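Local coordinates for protein GTP binding regulator (Thermotoga maritima, PDB 1VR8) that is of unknown function but adopts a fold similar to that of the Ran-binding protein Mog1p, and may therefore act as a regulator of GTP-binding proteins, at residues V65-E70 and K114-I119. Sequence-based numbering, arbitrary orientation.
With AZI (azide ion), chain C.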
loop_
_atom_site.group_PDB
_atom_site.type_symbol
_atom_site.label_atom_id
_atom_site.label_comp_id
_atom_site.label_asym_id
_atom_site.label_seq_id
_atom_site.Cartn_x
_atom_site.Cartn_y
_atom_site.Cartn_z
ATOM N N VAL A 65 0.289 1.132 5.486
ATOM C CA VAL A 65 1.106 2.244 5.030
ATOM C C VAL A 65 2.308 2.451 5.941
ATOM O O VAL A 65 2.179 2.474 7.172
ATOM C CB VAL A 65 0.368 3.591 5.095
ATOM C CG1 VAL A 65 1.175 4.663 4.328
ATOM C CG2 VAL A 65 -1.054 3.455 4.624
ATOM N N TYR A 66 3.456 2.684 5.322
ATOM C CA TYR A 66 4.686 3.045 6.004
ATOM C C TYR A 66 5.289 4.243 5.278
ATOM O O TYR A 66 5.321 4.267 4.041
ATOM C CB TYR A 66 5.694 1.861 5.999
ATOM C CG TYR A 66 7.123 2.279 6.305
ATOM C CD1 TYR A 66 7.968 2.768 5.295
ATOM C CD2 TYR A 66 7.630 2.201 7.606
ATOM C CE1 TYR A 66 9.244 3.183 5.586
ATOM C CE2 TYR A 66 8.932 2.616 7.907
ATOM C CZ TYR A 66 9.732 3.101 6.874
ATOM O OH TYR A 66 11.028 3.517 7.118
ATOM N N LYS A 67 5.741 5.236 6.043
ATOM C CA LYS A 67 6.482 6.377 5.516
ATOM C C LYS A 67 7.834 6.390 6.197
ATOM O O LYS A 67 7.915 6.361 7.426
ATOM C CB LYS A 67 5.771 7.695 5.862
ATOM C CG LYS A 67 6.488 8.913 5.320
ATOM C CD LYS A 67 5.757 10.198 5.633
ATOM C CE LYS A 67 6.503 11.370 4.986
ATOM N NZ LYS A 67 5.987 12.678 5.469
ATOM N N GLY A 68 8.901 6.503 5.429
ATOM C CA GLY A 68 10.226 6.576 5.984
ATOM C C GLY A 68 11.351 6.149 5.063
ATOM O O GLY A 68 11.123 5.772 3.917
ATOM N N GLU A 69 12.565 6.199 5.606
ATOM C CA GLU A 69 13.786 5.960 4.835
ATOM C C GLU A 69 14.078 4.492 4.578
ATOM O O GLU A 69 15.009 4.169 3.829
ATOM C CB GLU A 69 14.990 6.574 5.550
ATOM C CG GLU A 69 14.874 8.061 5.841
ATOM N N GLU A 70 13.311 3.599 5.183
ATOM C CA GLU A 70 13.582 2.171 5.060
ATOM C C GLU A 70 12.537 1.442 4.246
ATOM O O GLU A 70 12.388 0.243 4.387
ATOM C CB GLU A 70 13.684 1.535 6.439
ATOM C CG GLU A 70 14.755 2.099 7.311
ATOM C CD GLU A 70 14.925 1.276 8.582
ATOM O OE1 GLU A 70 13.950 1.202 9.375
ATOM O OE2 GLU A 70 16.031 0.706 8.761
ATOM N N LYS A 114 10.345 5.927 -3.340
ATOM C CA LYS A 114 10.806 7.022 -2.496
ATOM C C LYS A 114 10.708 6.609 -1.010
ATOM O O LYS A 114 11.319 5.622 -0.619
ATOM C CB LYS A 114 10.020 8.314 -2.807
ATOM C CG LYS A 114 10.195 8.825 -4.258
ATOM C CD LYS A 114 11.616 9.232 -4.560
ATOM C CE LYS A 114 11.755 9.878 -5.966
ATOM N NZ LYS A 114 13.169 10.270 -6.251
ATOM N N ASN A 115 9.952 7.370 -0.214
ATOM C CA ASN A 115 9.841 7.158 1.221
ATOM C C ASN A 115 8.492 6.519 1.623
ATOM O O ASN A 115 8.066 6.643 2.778
ATOM C CB ASN A 115 10.092 8.446 2.011
ATOM C CG ASN A 115 9.134 9.576 1.650
ATOM O OD1 ASN A 115 8.696 9.686 0.506
ATOM N ND2 ASN A 115 8.850 10.458 2.626
ATOM N N TRP A 116 7.874 5.774 0.707
ATOM C CA TRP A 116 6.571 5.187 0.945
ATOM C C TRP A 116 6.567 3.700 0.627
ATOM O O TRP A 116 7.164 3.251 -0.358
ATOM C CB TRP A 116 5.506 5.862 0.053
ATOM C CG TRP A 116 5.255 7.298 0.418
ATOM C CD1 TRP A 116 5.777 8.424 -0.181
ATOM C CD2 TRP A 116 4.437 7.761 1.479
ATOM N NE1 TRP A 116 5.349 9.542 0.462
ATOM C CE2 TRP A 116 4.531 9.172 1.496
ATOM C CE3 TRP A 116 3.648 7.125 2.439
ATOM C CZ2 TRP A 116 3.825 9.956 2.410
ATOM C CZ3 TRP A 116 2.949 7.899 3.331
ATOM C CH2 TRP A 116 3.050 9.306 3.322
ATOM N N LEU A 117 5.834 2.952 1.442
ATOM C CA LEU A 117 5.548 1.540 1.200
ATOM C C LEU A 117 4.070 1.329 1.486
ATOM O O LEU A 117 3.589 1.732 2.540
ATOM C CB LEU A 117 6.397 0.668 2.104
ATOM C CG LEU A 117 5.949 -0.781 2.324
ATOM C CD1 LEU A 117 5.963 -1.586 1.068
ATOM C CD2 LEU A 117 6.853 -1.391 3.380
ATOM N N PHE A 118 3.372 0.696 0.550
ATOM C CA PHE A 118 1.936 0.351 0.696
ATOM C C PHE A 118 1.737 -1.131 0.528
ATOM O O PHE A 118 2.404 -1.754 -0.307
ATOM C CB PHE A 118 1.118 1.079 -0.378
ATOM C CG PHE A 118 1.114 2.582 -0.208
ATOM C CD1 PHE A 118 0.248 3.173 0.701
ATOM C CD2 PHE A 118 2.002 3.372 -0.880
ATOM C CE1 PHE A 118 0.248 4.526 0.897
ATOM C CE2 PHE A 118 2.029 4.747 -0.672
ATOM C CZ PHE A 118 1.147 5.315 0.215
ATOM N N ILE A 119 0.795 -1.691 1.281
ATOM C CA ILE A 119 0.330 -3.040 1.052
ATOM C C ILE A 119 -1.194 -2.961 1.020
ATOM O O ILE A 119 -1.825 -2.377 1.933
ATOM C CB ILE A 119 0.735 -4.022 2.167
ATOM C CG1 ILE A 119 2.256 -3.976 2.443
ATOM C CG2 ILE A 119 0.273 -5.434 1.762
ATOM C CD1 ILE A 119 2.639 -4.630 3.742
HETATM N N1 AZI C . 13.165 10.927 -8.916
HETATM N N2 AZI C . 14.045 11.021 -9.726
HETATM N N3 AZI C . 14.566 11.125 -10.805
HETATM O O HOH W 1 12.605 5.039 1.636
#
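Tyr66 and Leu117 form a hydrogen-bonded pair where strands 59-67 and 116-122 run as antiparallel neighbours in the sheet of this Mog1p-like fold; the axes of 65-67 and 116-119 lie at 173°. Tyr66 N reaches Leu117 O at 2.9 Å, and Leu117 N returns a bond to Tyr66 O. On the opposite face of the sheet from these two side chains, the buried Val65, Trp116 and Phe118 pack tightly. Val65, Lys67 and Trp116 touch helix 19-24, whereas the Phe118 ring meets Tyr137 and Trp111. In one of its two conformers, Val65 places CG1 3.6 Å from Phe118 CE1 and at the edge of the Trp116 indole, in its plane. With CG anti to the backbone N (chi1 -179°), the extended Lys67 chain passes over one indole face: CG sits 4.0 Å from the centroid of the six-membered ring, 11° off its normal, a CH-pi contact. Lys67 NZ hydrogen-bonds Tyr17 O, and Trp116 NE1 hydrogen-bonds Pro14 O. An alanine in place of Trp116 would probably open a gap beside Val65, strip the Lys67 methylenes of their ring face and leave Pro14 O without its indole donor. Toward the partly exposed Gly68 and Asn115 the packing is looser. Gly68 N still bonds Asn115 O at 2.8 Å, but at the exposed Lys114 a water replaces direct contact, donating to Gly68 O at 2.8 Å and to Lys114 O at 2.7 Å.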